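Beta-lactamase/D-alanine Carboxypeptidase (Yersinia pestis, PDB 3RJU) is probably a serine hydrolase of the penicillin-binding protein and beta-lactamase family, acting on D-alanyl peptides or beta-lactams through an acyl-enzyme. Local coordinates at residues A[87-100]-A[141-153]. Numbering follows the deposited sequence. Where two conformers were deposited one is given.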
loop_
_atom_site.group_PDB
_atom_site.type_symbol
_atom_site.label_atom_id
_atom_site.label_comp_id
_atom_site.label_asym_id
_atom_site.label_seq_id
_atom_site.Cartn_x
_atom_site.Cartn_y
_atom_site.Cartn_z
ATOM N N LEU A 87 -3.477 15.591 -14.415
ATOM C CA LEU A 87 -2.141 15.687 -13.854
ATOM C C LEU A 87 -1.454 16.980 -14.312
ATOM O O LEU A 87 -0.700 17.592 -13.559
ATOM C CB LEU A 87 -1.302 14.477 -14.254
ATOM C CG LEU A 87 0.167 14.497 -13.825
ATOM C CD1 LEU A 87 0.264 14.567 -12.314
ATOM C CD2 LEU A 87 0.885 13.253 -14.338
ATOM N N LYS A 88 -1.715 17.402 -15.544
ATOM C CA LYS A 88 -1.041 18.578 -16.085
ATOM C C LYS A 88 -1.392 19.872 -15.337
ATOM O O LYS A 88 -0.711 20.882 -15.499
ATOM C CB LYS A 88 -1.307 18.723 -17.590
ATOM C CG LYS A 88 -2.712 19.157 -17.942
ATOM C CD LYS A 88 -2.723 19.895 -19.282
ATOM C CE LYS A 88 -2.407 18.978 -20.461
ATOM N NZ LYS A 88 -3.539 18.079 -20.857
ATOM N N LYS A 89 -2.437 19.842 -14.510
ATOM C CA LYS A 89 -2.756 20.998 -13.665
ATOM C C LYS A 89 -1.669 21.262 -12.629
ATOM O O LYS A 89 -1.474 22.411 -12.188
ATOM C CB LYS A 89 -4.099 20.798 -12.962
ATOM C CG LYS A 89 -4.584 21.969 -12.154
ATOM C CD LYS A 89 -6.064 21.793 -11.823
ATOM C CE LYS A 89 -6.607 22.992 -11.041
ATOM N NZ LYS A 89 -5.959 23.069 -9.686
ATOM N N TYR A 90 -0.970 20.194 -12.240
ATOM C CA TYR A 90 0.019 20.249 -11.166
ATOM C C TYR A 90 1.435 20.040 -11.680
ATOM O O TYR A 90 2.331 19.663 -10.923
ATOM C CB TYR A 90 -0.347 19.242 -10.061
ATOM C CG TYR A 90 -1.736 19.511 -9.563
ATOM C CD1 TYR A 90 -2.005 20.655 -8.829
ATOM C CD2 TYR A 90 -2.794 18.656 -9.869
ATOM C CE1 TYR A 90 -3.278 20.943 -8.399
ATOM C CE2 TYR A 90 -4.090 18.930 -9.428
ATOM C CZ TYR A 90 -4.318 20.081 -8.700
ATOM O OH TYR A 90 -5.573 20.401 -8.258
ATOM N N ALA A 91 1.633 20.317 -12.963
ATOM C CA ALA A 91 2.945 20.177 -13.588
ATOM C C ALA A 91 3.782 21.407 -13.287
ATOM O O ALA A 91 3.248 22.505 -13.184
ATOM C CB ALA A 91 2.803 19.999 -15.096
ATOM N N PRO A 92 5.102 21.225 -13.150
ATOM C CA PRO A 92 5.971 22.387 -12.934
ATOM C C PRO A 92 5.762 23.410 -14.038
ATOM O O PRO A 92 5.292 23.065 -15.121
ATOM C CB PRO A 92 7.380 21.804 -13.035
ATOM C CG PRO A 92 7.227 20.344 -12.771
ATOM C CD PRO A 92 5.852 19.960 -13.230
ATOM N N LYS A 93 6.109 24.660 -13.758
ATOM C CA LYS A 93 5.997 25.730 -14.737
ATOM C C LYS A 93 6.570 25.322 -16.094
ATOM O O LYS A 93 7.739 24.949 -16.202
ATOM C CB LYS A 93 6.720 26.981 -14.225
ATOM C CG LYS A 93 8.128 26.700 -13.697
ATOM C CD LYS A 93 9.176 27.638 -14.301
ATOM C CE LYS A 93 9.703 28.633 -13.270
ATOM N NZ LYS A 93 11.065 29.135 -13.623
ATOM N N GLY A 94 5.730 25.382 -17.123
ATOM C CA GLY A 94 6.181 25.211 -18.493
ATOM C C GLY A 94 6.538 23.811 -18.963
ATOM O O GLY A 94 6.976 23.643 -20.103
ATOM N N VAL A 95 6.364 22.802 -18.114
ATOM C CA VAL A 95 6.652 21.439 -18.551
ATOM C C VAL A 95 5.399 20.717 -19.042
ATOM O O VAL A 95 4.337 20.782 -18.427
ATOM C CB VAL A 95 7.419 20.603 -17.488
ATOM C CG1 VAL A 95 7.750 21.453 -16.282
ATOM C CG2 VAL A 95 6.642 19.353 -17.100
ATOM N N ASN A 96 5.551 20.045 -20.173
ATOM C CA ASN A 96 4.466 19.348 -20.839
ATOM C C ASN A 96 4.140 18.034 -20.143
ATOM O O ASN A 96 5.042 17.318 -19.703
ATOM C CB ASN A 96 4.860 19.089 -22.298
ATOM C CG ASN A 96 3.878 18.191 -23.022
ATOM O OD1 ASN A 96 2.733 18.579 -23.279
ATOM N ND2 ASN A 96 4.325 16.985 -23.372
ATOM N N VAL A 97 2.853 17.739 -20.005
ATOM C CA VAL A 97 2.430 16.409 -19.596
ATOM C C VAL A 97 1.715 15.798 -20.784
ATOM O O VAL A 97 0.687 16.310 -21.230
ATOM C CB VAL A 97 1.488 16.429 -18.386
ATOM C CG1 VAL A 97 0.964 15.018 -18.114
ATOM C CG2 VAL A 97 2.211 16.991 -17.166
ATOM N N PRO A 98 2.268 14.711 -21.323
ATOM C CA PRO A 98 1.656 14.131 -22.518
ATOM C C PRO A 98 0.295 13.502 -22.230
ATOM O O PRO A 98 0.004 13.047 -21.119
ATOM C CB PRO A 98 2.662 13.058 -22.926
ATOM C CG PRO A 98 3.257 12.625 -21.619
ATOM C CD PRO A 98 3.403 13.907 -20.840
ATOM N N SER A 99 -0.527 13.447 -23.269
ATOM C CA SER A 99 -1.856 12.875 -23.179
ATOM C C SER A 99 -2.120 12.062 -24.424
ATOM O O SER A 99 -1.584 12.357 -25.499
ATOM C CB SER A 99 -2.900 13.981 -23.105
ATOM O OG SER A 99 -2.791 14.834 -24.228
ATOM N N TYR A 100 -2.976 11.058 -24.285
ATOM C CA TYR A 100 -3.329 10.229 -25.407
ATOM C C TYR A 100 -3.928 11.085 -26.526
ATOM O O TYR A 100 -3.557 10.939 -27.693
ATOM C CB TYR A 100 -4.325 9.152 -24.982
ATOM C CG TYR A 100 -4.852 8.445 -26.188
ATOM C CD1 TYR A 100 -4.040 7.566 -26.909
ATOM C CD2 TYR A 100 -6.140 8.678 -26.634
ATOM C CE1 TYR A 100 -4.508 6.925 -28.039
ATOM C CE2 TYR A 100 -6.619 8.054 -27.749
ATOM C CZ TYR A 100 -5.803 7.183 -28.458
ATOM O OH TYR A 100 -6.287 6.565 -29.576
ATOM N N TRP A 141 9.879 13.987 -13.868
ATOM C CA TRP A 141 9.330 15.081 -14.654
ATOM C C TRP A 141 10.165 15.384 -15.893
ATOM O O TRP A 141 9.617 15.782 -16.915
ATOM C CB TRP A 141 9.051 16.306 -13.776
ATOM C CG TRP A 141 7.896 16.000 -12.901
ATOM C CD1 TRP A 141 7.927 15.371 -11.682
ATOM C CD2 TRP A 141 6.508 16.230 -13.198
ATOM N NE1 TRP A 141 6.649 15.214 -11.200
ATOM C CE2 TRP A 141 5.761 15.726 -12.110
ATOM C CE3 TRP A 141 5.827 16.802 -14.281
ATOM C CZ2 TRP A 141 4.365 15.807 -12.056
ATOM C CZ3 TRP A 141 4.438 16.880 -14.229
ATOM C CH2 TRP A 141 3.723 16.369 -13.132
ATOM N N GLN A 142 11.473 15.143 -15.815
ATOM C CA GLN A 142 12.335 15.252 -16.982
ATOM C C GLN A 142 11.945 14.198 -18.034
ATOM O O GLN A 142 11.882 14.496 -19.224
ATOM C CB GLN A 142 13.807 15.131 -16.574
ATOM C CG GLN A 142 14.795 15.350 -17.702
ATOM C CD GLN A 142 14.652 16.721 -18.357
ATOM O OE1 GLN A 142 14.388 17.729 -17.687
ATOM N NE2 GLN A 142 14.814 16.760 -19.682
ATOM N N TRP A 143 11.648 12.981 -17.587
ATOM C CA TRP A 143 11.192 11.924 -18.485
ATOM C C TRP A 143 9.794 12.210 -19.024
ATOM O O TRP A 143 9.534 12.039 -20.205
ATOM C CB TRP A 143 11.184 10.563 -17.770
ATOM C CG TRP A 143 10.594 9.463 -18.610
ATOM C CD1 TRP A 143 11.258 8.684 -19.529
ATOM C CD2 TRP A 143 9.224 9.022 -18.626
ATOM N NE1 TRP A 143 10.380 7.786 -20.112
ATOM C CE2 TRP A 143 9.131 7.972 -19.574
ATOM C CE3 TRP A 143 8.071 9.408 -17.928
ATOM C CZ2 TRP A 143 7.933 7.315 -19.851
ATOM C CZ3 TRP A 143 6.870 8.747 -18.208
ATOM C CH2 TRP A 143 6.818 7.705 -19.153
ATOM N N LEU A 144 8.890 12.641 -18.154
ATOM C CA LEU A 144 7.485 12.763 -18.532
ATOM C C LEU A 144 7.314 13.783 -19.666
ATOM O O LEU A 144 6.515 13.597 -20.594
ATOM C CB LEU A 144 6.645 13.139 -17.300
ATOM C CG LEU A 144 5.130 13.165 -17.470
ATOM C CD1 LEU A 144 4.585 11.788 -17.851
ATOM C CD2 LEU A 144 4.483 13.679 -16.199
ATOM N N LYS A 145 8.099 14.848 -19.617
ATOM C CA LYS A 145 7.870 15.946 -20.537
ATOM C C LYS A 145 8.163 15.560 -21.989
ATOM O O LYS A 145 7.660 16.191 -22.912
ATOM C CB LYS A 145 8.653 17.185 -20.109
ATOM C CG LYS A 145 10.141 17.095 -20.317
ATOM C CD LYS A 145 10.790 18.361 -19.802
ATOM C CE LYS A 145 12.274 18.370 -20.079
ATOM N NZ LYS A 145 12.910 19.595 -19.505
ATOM N N LEU A 146 8.946 14.503 -22.181
ATOM C CA LEU A 146 9.262 14.014 -23.517
ATOM C C LEU A 146 8.565 12.694 -23.837
ATOM O O LEU A 146 8.736 12.155 -24.931
ATOM C CB LEU A 146 10.773 13.825 -23.665
ATOM C CG LEU A 146 11.636 15.080 -23.580
ATOM C CD1 LEU A 146 13.103 14.692 -23.536
ATOM C CD2 LEU A 146 11.343 15.991 -24.757
ATOM N N ALA A 147 7.790 12.178 -22.884
ATOM C CA ALA A 147 7.175 10.860 -23.010
ATOM C C ALA A 147 5.968 10.884 -23.933
ATOM O O ALA A 147 5.370 11.932 -24.163
ATOM C CB ALA A 147 6.762 10.331 -21.615
ATOM N N LYS A 148 5.617 9.721 -24.464
ATOM C CA LYS A 148 4.423 9.575 -25.279
ATOM C C LYS A 148 3.452 8.645 -24.578
ATOM O O LYS A 148 3.840 7.615 -24.030
ATOM C CB LYS A 148 4.772 9.037 -26.668
ATOM C CG LYS A 148 5.542 10.042 -27.509
ATOM C CD LYS A 148 6.161 9.397 -28.733
ATOM C CE LYS A 148 6.956 10.409 -29.552
ATOM N NZ LYS A 148 6.065 11.424 -30.194
ATOM N N VAL A 149 2.185 9.027 -24.582
ATOM C CA VAL A 149 1.152 8.204 -23.987
ATOM C C VAL A 149 0.293 7.683 -25.126
ATOM O O VAL A 149 -0.380 8.458 -25.813
ATOM C CB VAL A 149 0.296 9.021 -22.982
ATOM C CG1 VAL A 149 -0.855 8.186 -22.454
ATOM C CG2 VAL A 149 1.174 9.536 -21.828
ATOM N N THR A 150 0.308 6.373 -25.331
ATOM C CA THR A 150 -0.327 5.805 -26.507
ATOM C C THR A 150 -1.593 4.984 -26.259
ATOM O O THR A 150 -2.164 4.425 -27.195
ATOM C CB THR A 150 0.666 4.955 -27.323
ATOM O OG1 THR A 150 1.127 3.859 -26.521
ATOM C CG2 THR A 150 1.859 5.807 -27.767
ATOM N N VAL A 151 -2.046 4.916 -25.016
ATOM C CA VAL A 151 -3.331 4.293 -24.730
ATOM C C VAL A 151 -4.226 5.318 -24.037
ATOM O O VAL A 151 -3.764 6.107 -23.204
ATOM C CB VAL A 151 -3.184 3.051 -23.842
ATOM C CG1 VAL A 151 -2.595 3.434 -22.533
ATOM C CG2 VAL A 151 -4.526 2.375 -23.626
ATOM N N PRO A 152 -5.514 5.331 -24.379
ATOM C CA PRO A 152 -6.368 6.301 -23.682
ATOM C C PRO A 152 -6.539 5.948 -22.205
ATOM O O PRO A 152 -6.456 4.781 -21.835
ATOM C CB PRO A 152 -7.709 6.189 -24.400
ATOM C CG PRO A 152 -7.661 4.918 -25.172
ATOM C CD PRO A 152 -6.235 4.547 -25.394
ATOM N N PRO A 153 -6.822 6.947 -21.370
ATOM C CA PRO A 153 -6.998 6.663 -19.939
ATOM C C PRO A 153 -8.329 5.946 -19.642
ATOM O O PRO A 153 -9.311 6.092 -20.373
ATOM C CB PRO A 153 -6.951 8.057 -19.303
ATOM C CG PRO A 153 -7.524 8.967 -20.391
ATOM C CD PRO A 153 -7.075 8.362 -21.715
HETATM O O HOH W 1 1.330 11.348 -26.022
HETATM O O HOH W 2 -0.887 9.572 -28.393
#
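Trp-141 slots its indole into the loop 87-100, making the apolar heart of a contact between that loop and segment 141-153, which starts on helix 137-144, in the helical part of the fold, well away from the large antiparallel sheet. Pro-92 lies over one face of the indole, its CD 3.7 Å from the centroid of the six-membered ring in a CH-pi contact, while Leu-144 of the same helix covers the opposite face with CD2. At the edge, near the ring plane, sit CG2 of Val-95 and CG2 of Val-97, the latter 3.7 Å from CZ3 of Trp-141. Trp-141 NE1 hydrogen-bonds to Asp-169 OD2 on helix 162-175, which helps fix the ring's rotation. Leu-87 and Leu-144 meet tip to tip through their CD2 methyls.

Further along, Pro-98 packs against Leu-144 and Ala-147, its CD 3.1 Å from Leu-144 O and its CG against Val-149 CG2. Direct polar links are sparse: Asn-96 ND2 gives a weak, nearly straight bond (3.5 Å) to Lys-145 O, and Asn-96 O, buried without a hydrogen-bond partner, receives only the CA-H of Lys-145. Two waters bridge the two segments, one between Ser-99 O and Val-149 N, the other between Tyr-100 O and Val-149 O. Tyr-100 and Pro-152 point the same way, chi1 of 171° turning the phenol away from its own N; Pro-152 CD lies over the ring face in a CH-pi contact, 3.9 Å from the centroid of the Tyr-100 ring. A tryptophan sandwiched between proline and leucine thus joins the loop 87-100 to helix 137-144 and the chain that follows it within the helical region of a penicillin-binding protein/serine beta-lactamase fold.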